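PDB 2B30: pvivax hypothetical protein from Plasmodium vivax, which is of unknown function but probably acts as a magnesium-dependent phosphatase of the HAD superfamily, and holds a calcium ion in the crystal. Local coordinates for residues Asn83-Met87 with Asn88-Met92; Ala121-Ile124 with Ser125-Glu129; Ser262-Val265 with Ala266-Asp270. All coordinates share one frame; numbering follows the deposited sequence.

How the contacts relate
Contacts 1, 2 and 3 follow one another along the chain, and each is a local contact within one continuous piece of chain and not a meeting of distant segments. Contacts 1 and 3 belong to the domain built on the eight-stranded sheet: contact 1 links helix 81-87 to strand 94-96, and contact 3 links strand 261-264 to helix 270-275. Their centres are about 25 Å apart, and of the three only contact 3 lies near the calcium site. Contact 2 lies on helix 117-129, against the six-stranded sheet, its centre about 39 Å from that of contact 1 and about 35 Å from that of contact 3. This division is consistent with the core and cap domains of HAD subfamily IIB.

Contact 1 (Asn83-Met87 with Asn88-Met92); sequences NLKKM and NFYGM
The carbonyl oxygen of L84 receives two backbone N-H groups from the chain that leaves the helix. F89 N donates to L84 O at 3.1 Å with an N-H...O angle of 158° and lies in the carbonyl plane. N88 N approaches the same oxygen at 2.8 Å, but the bond is bent and weak, and N88 N also makes a weak bond of 3.2 Å to K85 O. One donor thus bridges two carbonyls of the last helical turn, which would otherwise lose their partners where the helix stops. This is a Schellman motif, with N88 as its C-prime residue. N88 adopts a positive phi of 64°, which asparagine tolerates better than most residues with a side chain; it is exposed, and its OD1 lies at the edge of the Y90 ring, in its plane.

Beyond the turn, Y90 comes back over the end of the helix. Its CG is turned beside the backbone N and anti to the carbonyl carbon (chi1 -53°), which lays the ring across L84 at a slant, with Y90 CE1 3.8 Å from L84 CB. CZ and the hydroxyl beyond it pass the L84 carbonyl obliquely, and Y90 OH lies 4.0 Å from K85 CD. Tyrosine suits this border: its ring covers apolar carbon while its hydroxyl sits beside the aliphatic part of an exposed lysine. On the buried side M87 CB and F89 CB meet at 3.9 Å, and the methyl CE of M87 comes to the edge of the F89 ring. Both side chains are apolar because they continue inward: M87 onto I54 and F79, F89 onto I58 of helix 48-60 and onto V64 and I66 of strand 63-67. The backbone N of G91 lies over one face of that ring, near its rim.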
loop_
_atom_site.group_PDB
_atom_site.type_symbol
_atom_site.label_atom_id
_atom_site.label_comp_id
_atom_site.label_asym_id
_atom_site.label_seq_id
_atom_site.Cartn_x
_atom_site.Cartn_y
_atom_site.Cartn_z
ATOM N N ASN A 83 -21.831 12.558 -23.041
ATOM C CA ASN A 83 -20.630 11.715 -23.087
ATOM C C ASN A 83 -20.841 10.325 -22.487
ATOM O O ASN A 83 -20.320 9.334 -23.012
ATOM C CB ASN A 83 -19.470 12.397 -22.367
ATOM C CG ASN A 83 -18.796 13.449 -23.211
ATOM O OD1 ASN A 83 -19.048 13.566 -24.407
ATOM N ND2 ASN A 83 -17.899 14.203 -22.595
ATOM N N LEU A 84 -21.602 10.259 -21.397
ATOM C CA LEU A 84 -21.903 8.986 -20.749
ATOM C C LEU A 84 -22.675 8.071 -21.697
ATOM O O LEU A 84 -22.421 6.864 -21.752
ATOM C CB LEU A 84 -22.697 9.207 -19.452
ATOM C CG LEU A 84 -22.092 10.090 -18.340
ATOM C CD1 LEU A 84 -22.932 9.996 -17.084
ATOM C CD2 LEU A 84 -20.637 9.738 -18.013
ATOM N N LYS A 85 -23.614 8.652 -22.444
ATOM C CA LYS A 85 -24.371 7.910 -23.457
ATOM C C LYS A 85 -23.433 7.468 -24.568
ATOM O O LYS A 85 -23.436 6.313 -24.976
ATOM C CB LYS A 85 -25.491 8.779 -24.045
ATOM C CG LYS A 85 -26.734 8.928 -23.162
ATOM C CD LYS A 85 -27.690 7.758 -23.347
ATOM C CE LYS A 85 -29.115 8.083 -22.908
ATOM N NZ LYS A 85 -30.025 6.933 -23.192
ATOM N N LYS A 86 -22.620 8.409 -25.036
ATOM C CA LYS A 86 -21.665 8.173 -26.115
ATOM C C LYS A 86 -20.673 7.052 -25.773
ATOM O O LYS A 86 -20.382 6.200 -26.609
ATOM C CB LYS A 86 -20.922 9.477 -26.427
ATOM C CG LYS A 86 -20.005 9.439 -27.645
ATOM C CD LYS A 86 -19.442 10.844 -27.935
ATOM C CE LYS A 86 -18.310 10.825 -28.974
ATOM N NZ LYS A 86 -17.621 12.148 -29.091
ATOM N N MET A 87 -20.153 7.056 -24.549
ATOM C CA MET A 87 -19.210 6.015 -24.108
ATOM C C MET A 87 -19.907 4.716 -23.726
ATOM O O MET A 87 -19.311 3.642 -23.839
ATOM C CB MET A 87 -18.425 6.479 -22.878
ATOM C CG MET A 87 -17.530 7.656 -23.101
ATOM S SD MET A 87 -16.629 8.066 -21.608
ATOM C CE MET A 87 -17.936 8.630 -20.518
ATOM N N ASN A 88 -21.156 4.835 -23.267
ATOM C CA ASN A 88 -21.871 3.759 -22.585
ATOM C C ASN A 88 -21.154 3.413 -21.275
ATOM O O ASN A 88 -20.877 2.252 -20.978
ATOM C CB ASN A 88 -22.036 2.528 -23.478
ATOM C CG ASN A 88 -23.030 1.535 -22.921
ATOM O OD1 ASN A 88 -23.864 1.873 -22.075
ATOM N ND2 ASN A 88 -22.952 0.293 -23.389
ATOM N N PHE A 89 -20.862 4.456 -20.501
ATOM C CA PHE A 89 -20.142 4.348 -19.242
ATOM C C PHE A 89 -20.746 5.317 -18.222
ATOM O O PHE A 89 -21.012 6.473 -18.552
ATOM C CB PHE A 89 -18.674 4.685 -19.458
ATOM C CG PHE A 89 -17.825 4.462 -18.250
ATOM C CD1 PHE A 89 -17.541 3.171 -17.826
ATOM C CD2 PHE A 89 -17.319 5.536 -17.529
ATOM C CE1 PHE A 89 -16.761 2.949 -16.701
ATOM C CE2 PHE A 89 -16.536 5.330 -16.407
ATOM C CZ PHE A 89 -16.256 4.035 -15.990
ATOM N N TYR A 90 -20.961 4.833 -16.996
ATOM C CA TYR A 90 -21.675 5.580 -15.962
ATOM C C TYR A 90 -20.964 5.422 -14.616
ATOM O O TYR A 90 -21.595 5.370 -13.557
ATOM C CB TYR A 90 -23.146 5.111 -15.893
ATOM C CG TYR A 90 -23.844 5.161 -17.243
ATOM C CD1 TYR A 90 -24.565 6.288 -17.649
ATOM C CD2 TYR A 90 -23.738 4.098 -18.139
ATOM C CE1 TYR A 90 -25.169 6.338 -18.906
ATOM C CE2 TYR A 90 -24.334 4.145 -19.396
ATOM C CZ TYR A 90 -25.047 5.258 -19.768
ATOM O OH TYR A 90 -25.629 5.274 -21.009
ATOM N N GLY A 91 -19.635 5.344 -14.672
ATOM C CA GLY A 91 -18.802 5.320 -13.475
ATOM C C GLY A 91 -18.787 4.008 -12.721
ATOM O O GLY A 91 -18.386 3.961 -11.561
ATOM N N MET A 92 -19.210 2.934 -13.369
ATOM C CA MET A 92 -19.239 1.630 -12.731
ATOM C C MET A 92 -18.582 0.586 -13.621
ATOM O O MET A 92 -19.014 0.369 -14.743
ATOM C CB MET A 92 -20.671 1.231 -12.464
ATOM C CG MET A 92 -21.434 2.235 -11.660
ATOM S SD MET A 92 -23.096 1.639 -11.470
ATOM C CE MET A 92 -23.756 1.856 -13.128
#

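Contact 2 (Ala121-Ile124 with Ser125-Glu129); sequences AELI and SYLVE
Helix 117-129 carries this contact through about two turns, in which A121-I124 offer their carbonyls to the N-H groups of S125-V128. Each N-H bonds to the carbonyl four residues before it, as in any alpha-helix; Y126 N, for example, donates to E122 O at 2.9 Å.

Side chains three and four residues apart add apolar contacts to this regular backbone. L127 has CG beside its backbone N (chi1 -69°), which directs CD1 back along the helix to L123 CG at 4.3 Å. That torsion also sets L127 CG against the carbonyl of the preceding turn, 3.3 Å from L123 O. The same methyl, CD1, meets I124 CD1 at 4.2 Å, the two side chains crossing at a slant. L123, I124 and L127 all rest on L182 of strand 181-184, so branched aliphatic residues suit this face: the helix packs on the six-stranded sheet, consistent with the cap domain of a subfamily IIB HAD protein. Nearer the exposed surface, I124 CG2 and V128 CG2 approach more loosely, at 4.4 Å, and V128 also rests on V133 in a loop, where a short branched side chain fits.

Y126 leads away from this row. With CG anti to the backbone N, its ring reaches helix 191-201 and stands edge-to-face with F202. Charge is placed toward solvent, where E122 OE1 forms a salt bridge with K205.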
loop_
_atom_site.group_PDB
_atom_site.type_symbol
_atom_site.label_atom_id
_atom_site.label_comp_id
_atom_site.label_asym_id
_atom_site.label_seq_id
_atom_site.Cartn_x
_atom_site.Cartn_y
_atom_site.Cartn_z
ATOM N N ALA A 121 -13.890 13.783 15.230
ATOM C CA ALA A 121 -14.145 14.783 16.273
ATOM C C ALA A 121 -12.899 15.625 16.515
ATOM O O ALA A 121 -12.968 16.856 16.604
ATOM C CB ALA A 121 -14.581 14.121 17.560
ATOM N N GLU A 122 -11.755 14.966 16.610
ATOM C CA GLU A 122 -10.535 15.692 16.856
ATOM C C GLU A 122 -10.261 16.582 15.669
ATOM O O GLU A 122 -9.873 17.737 15.829
ATOM C CB GLU A 122 -9.362 14.756 17.108
ATOM C CG GLU A 122 -8.120 15.504 17.557
ATOM C CD GLU A 122 -7.027 14.589 18.091
ATOM O OE1 GLU A 122 -7.018 13.383 17.739
ATOM O OE2 GLU A 122 -6.175 15.083 18.866
ATOM N N LEU A 123 -10.495 16.048 14.478
ATOM C CA LEU A 123 -10.172 16.755 13.249
ATOM C C LEU A 123 -10.939 18.065 13.142
ATOM O O LEU A 123 -10.352 19.106 12.839
ATOM C CB LEU A 123 -10.458 15.873 12.034
ATOM C CG LEU A 123 -10.193 16.500 10.672
ATOM C CD1 LEU A 123 -8.733 16.839 10.548
ATOM C CD2 LEU A 123 -10.640 15.559 9.565
ATOM N N ILE A 124 -12.246 17.996 13.384
ATOM C CA ILE A 124 -13.132 19.172 13.351
ATOM C C ILE A 124 -12.766 20.169 14.461
ATOM O O ILE A 124 -12.832 21.374 14.262
ATOM C CB ILE A 124 -14.644 18.762 13.486
ATOM C CG1 ILE A 124 -15.065 17.799 12.360
ATOM C CG2 ILE A 124 -15.552 19.996 13.509
ATOM C CD1 ILE A 124 -14.748 18.296 10.946
ATOM N N SER A 125 -12.377 19.655 15.620
ATOM C CA SER A 125 -11.943 20.499 16.719
ATOM C C SER A 125 -10.686 21.268 16.327
ATOM O O SER A 125 -10.569 22.452 16.614
ATOM C CB SER A 125 -11.685 19.659 17.968
ATOM O OG SER A 125 -11.984 20.405 19.131
ATOM N N TYR A 126 -9.761 20.588 15.656
ATOM C CA TYR A 126 -8.545 21.216 15.103
ATOM C C TYR A 126 -8.839 22.247 13.995
ATOM O O TYR A 126 -8.155 23.277 13.901
ATOM C CB TYR A 126 -7.576 20.135 14.579
ATOM C CG TYR A 126 -6.342 20.671 13.881
ATOM C CD1 TYR A 126 -5.146 20.829 14.567
ATOM C CD2 TYR A 126 -6.371 21.016 12.537
ATOM C CE1 TYR A 126 -4.015 21.329 13.937
ATOM C CE2 TYR A 126 -5.249 21.511 11.901
ATOM C CZ TYR A 126 -4.072 21.664 12.607
ATOM O OH TYR A 126 -2.948 22.155 11.980
ATOM N N LEU A 127 -9.837 21.969 13.155
ATOM C CA LEU A 127 -10.197 22.875 12.052
ATOM C C LEU A 127 -10.845 24.176 12.545
ATOM O O LEU A 127 -10.621 25.245 11.969
ATOM C CB LEU A 127 -11.119 22.165 11.054
ATOM C CG LEU A 127 -10.452 21.054 10.235
ATOM C CD1 LEU A 127 -11.480 20.349 9.378
ATOM C CD2 LEU A 127 -9.304 21.585 9.377
ATOM N N VAL A 128 -11.655 24.073 13.602
ATOM C CA VAL A 128 -12.241 25.247 14.243
ATOM C C VAL A 128 -11.118 26.078 14.876
ATOM O O VAL A 128 -10.985 27.273 14.586
ATOM C CB VAL A 128 -13.299 24.857 15.306
ATOM C CG1 VAL A 128 -13.773 26.075 16.071
ATOM C CG2 VAL A 128 -14.494 24.163 14.657
ATOM N N GLU A 129 -10.298 25.427 15.707
ATOM C CA GLU A 129 -9.163 26.081 16.375
ATOM C C GLU A 129 -8.307 26.855 15.368
ATOM O O GLU A 129 -7.929 27.982 15.628
ATOM C CB GLU A 129 -8.312 25.052 17.150
ATOM C CG GLU A 129 -7.271 25.642 18.119
#

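Contact 3 (Ser262-Val265 with Ala266-Asp270); sequences SFAV and ANATD
V265 O accepts A268 N at 2.8 Å, with an N-H...O angle of 152°, and this backbone bond closes a type I beta turn from V265 to A268. The donor stands well above the carbonyl plane, 57° out of it, and so does not point along a lone pair. A266 and N267 occupy the two central positions. Alanine fits the first of them, where its small methyl points away from the preceding residues; asparagine at the second can direct its amide back across the turn.

Apolar contacts join the strand end to the far side of the turn. The methyls A264 CB and A268 CB face one another at 3.8 Å, and V265 CG2 adds a looser approach to A268 CB at 4.1 Å. Residues as small as alanine suit these two buried positions because the chain folds back on itself here. The turn sits directly after strand 261-264 of the eight-stranded sheet and leads into helix 270-275, a strand-to-helix connection of the Rossmann-like HAD core. V265 lies at the end of the sheet that carries the calcium site: its side chain is about 4 Å from that of D248, a ligand of the calcium ion, and about 8 Å from the ion itself.

The third kind of contact is between an amide and aliphatic carbon. N267 places CG between its backbone N and carbonyl carbon (chi1 51°), which brings OD1 to 3.5 Å from V265 CB and ND2 to 3.8 Å from V265 CG2. Asparagine offers both an acceptor and a donor, and both are used: OD1 accepts H284 N from a loop, and ND2 donates to G36 O, which ties the turn to helix 34-38 next to the calcium ligand D35.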
loop_
_atom_site.group_PDB
_atom_site.type_symbol
_atom_site.label_atom_id
_atom_site.label_comp_id
_atom_site.label_asym_id
_atom_site.label_seq_id
_atom_site.Cartn_x
_atom_site.Cartn_y
_atom_site.Cartn_z
ATOM N N SER A 262 2.173 0.700 -15.781
ATOM C CA SER A 262 1.805 1.965 -15.163
ATOM C C SER A 262 2.442 3.109 -15.916
ATOM O O SER A 262 3.640 3.085 -16.242
ATOM C CB SER A 262 2.208 2.011 -13.683
ATOM O OG SER A 262 3.615 2.018 -13.508
ATOM N N PHE A 263 1.631 4.119 -16.191
ATOM C CA PHE A 263 2.050 5.209 -17.048
ATOM C C PHE A 263 1.747 6.550 -16.414
ATOM O O PHE A 263 0.641 6.769 -15.922
ATOM C CB PHE A 263 1.351 5.075 -18.397
ATOM C CG PHE A 263 1.803 3.881 -19.179
ATOM C CD1 PHE A 263 2.892 3.966 -20.032
ATOM C CD2 PHE A 263 1.164 2.663 -19.039
ATOM C CE1 PHE A 263 3.323 2.853 -20.745
ATOM C CE2 PHE A 263 1.592 1.554 -19.746
ATOM C CZ PHE A 263 2.677 1.651 -20.598
ATOM N N ALA A 264 2.738 7.442 -16.418
ATOM C CA ALA A 264 2.534 8.818 -15.954
ATOM C C ALA A 264 2.454 9.765 -17.141
ATOM O O ALA A 264 3.275 9.706 -18.045
ATOM C CB ALA A 264 3.636 9.239 -15.022
ATOM N N VAL A 265 1.449 10.633 -17.141
ATOM C CA VAL A 265 1.317 11.637 -18.197
ATOM C C VAL A 265 2.525 12.573 -18.204
ATOM O O VAL A 265 3.197 12.747 -17.185
ATOM C CB VAL A 265 0.019 12.481 -18.056
ATOM C CG1 VAL A 265 -1.176 11.742 -18.619
ATOM C CG2 VAL A 265 -0.235 12.882 -16.601
ATOM N N ALA A 266 2.788 13.168 -19.365
ATOM C CA ALA A 266 3.862 14.158 -19.531
ATOM C C ALA A 266 3.801 15.262 -18.481
ATOM O O ALA A 266 4.843 15.737 -18.005
ATOM C CB ALA A 266 3.783 14.769 -20.907
ATOM N N ASN A 267 2.583 15.668 -18.120
ATOM C CA ASN A 267 2.389 16.696 -17.089
ATOM C C ASN A 267 2.400 16.179 -15.643
ATOM O O ASN A 267 2.081 16.917 -14.718
ATOM C CB ASN A 267 1.097 17.479 -17.345
ATOM C CG ASN A 267 -0.107 16.584 -17.547
ATOM O OD1 ASN A 267 -0.255 15.948 -18.589
ATOM N ND2 ASN A 267 -0.994 16.558 -16.568
ATOM N N ALA A 268 2.785 14.924 -15.437
ATOM C CA ALA A 268 2.748 14.346 -14.105
ATOM C C ALA A 268 3.764 15.010 -13.202
ATOM O O ALA A 268 4.718 15.624 -13.665
ATOM C CB ALA A 268 2.997 12.859 -14.159
ATOM N N THR A 269 3.546 14.875 -11.902
ATOM C CA THR A 269 4.478 15.377 -10.916
ATOM C C THR A 269 5.726 14.499 -10.916
ATOM O O THR A 269 5.653 13.334 -11.274
ATOM C CB THR A 269 3.823 15.441 -9.518
ATOM O OG1 THR A 269 4.699 16.131 -8.623
ATOM C CG2 THR A 269 3.536 14.052 -8.960
ATOM N N ASP A 270 6.869 15.061 -10.531
ATOM C CA ASP A 270 8.149 14.334 -10.608
ATOM C C ASP A 270 8.094 12.996 -9.914
ATOM O O ASP A 270 8.642 12.018 -10.410
ATOM C CB ASP A 270 9.295 15.143 -10.002
ATOM C CG ASP A 270 9.771 16.246 -10.912
ATOM O OD1 ASP A 270 9.524 16.159 -12.135
ATOM O OD2 ASP A 270 10.403 17.201 -10.403
#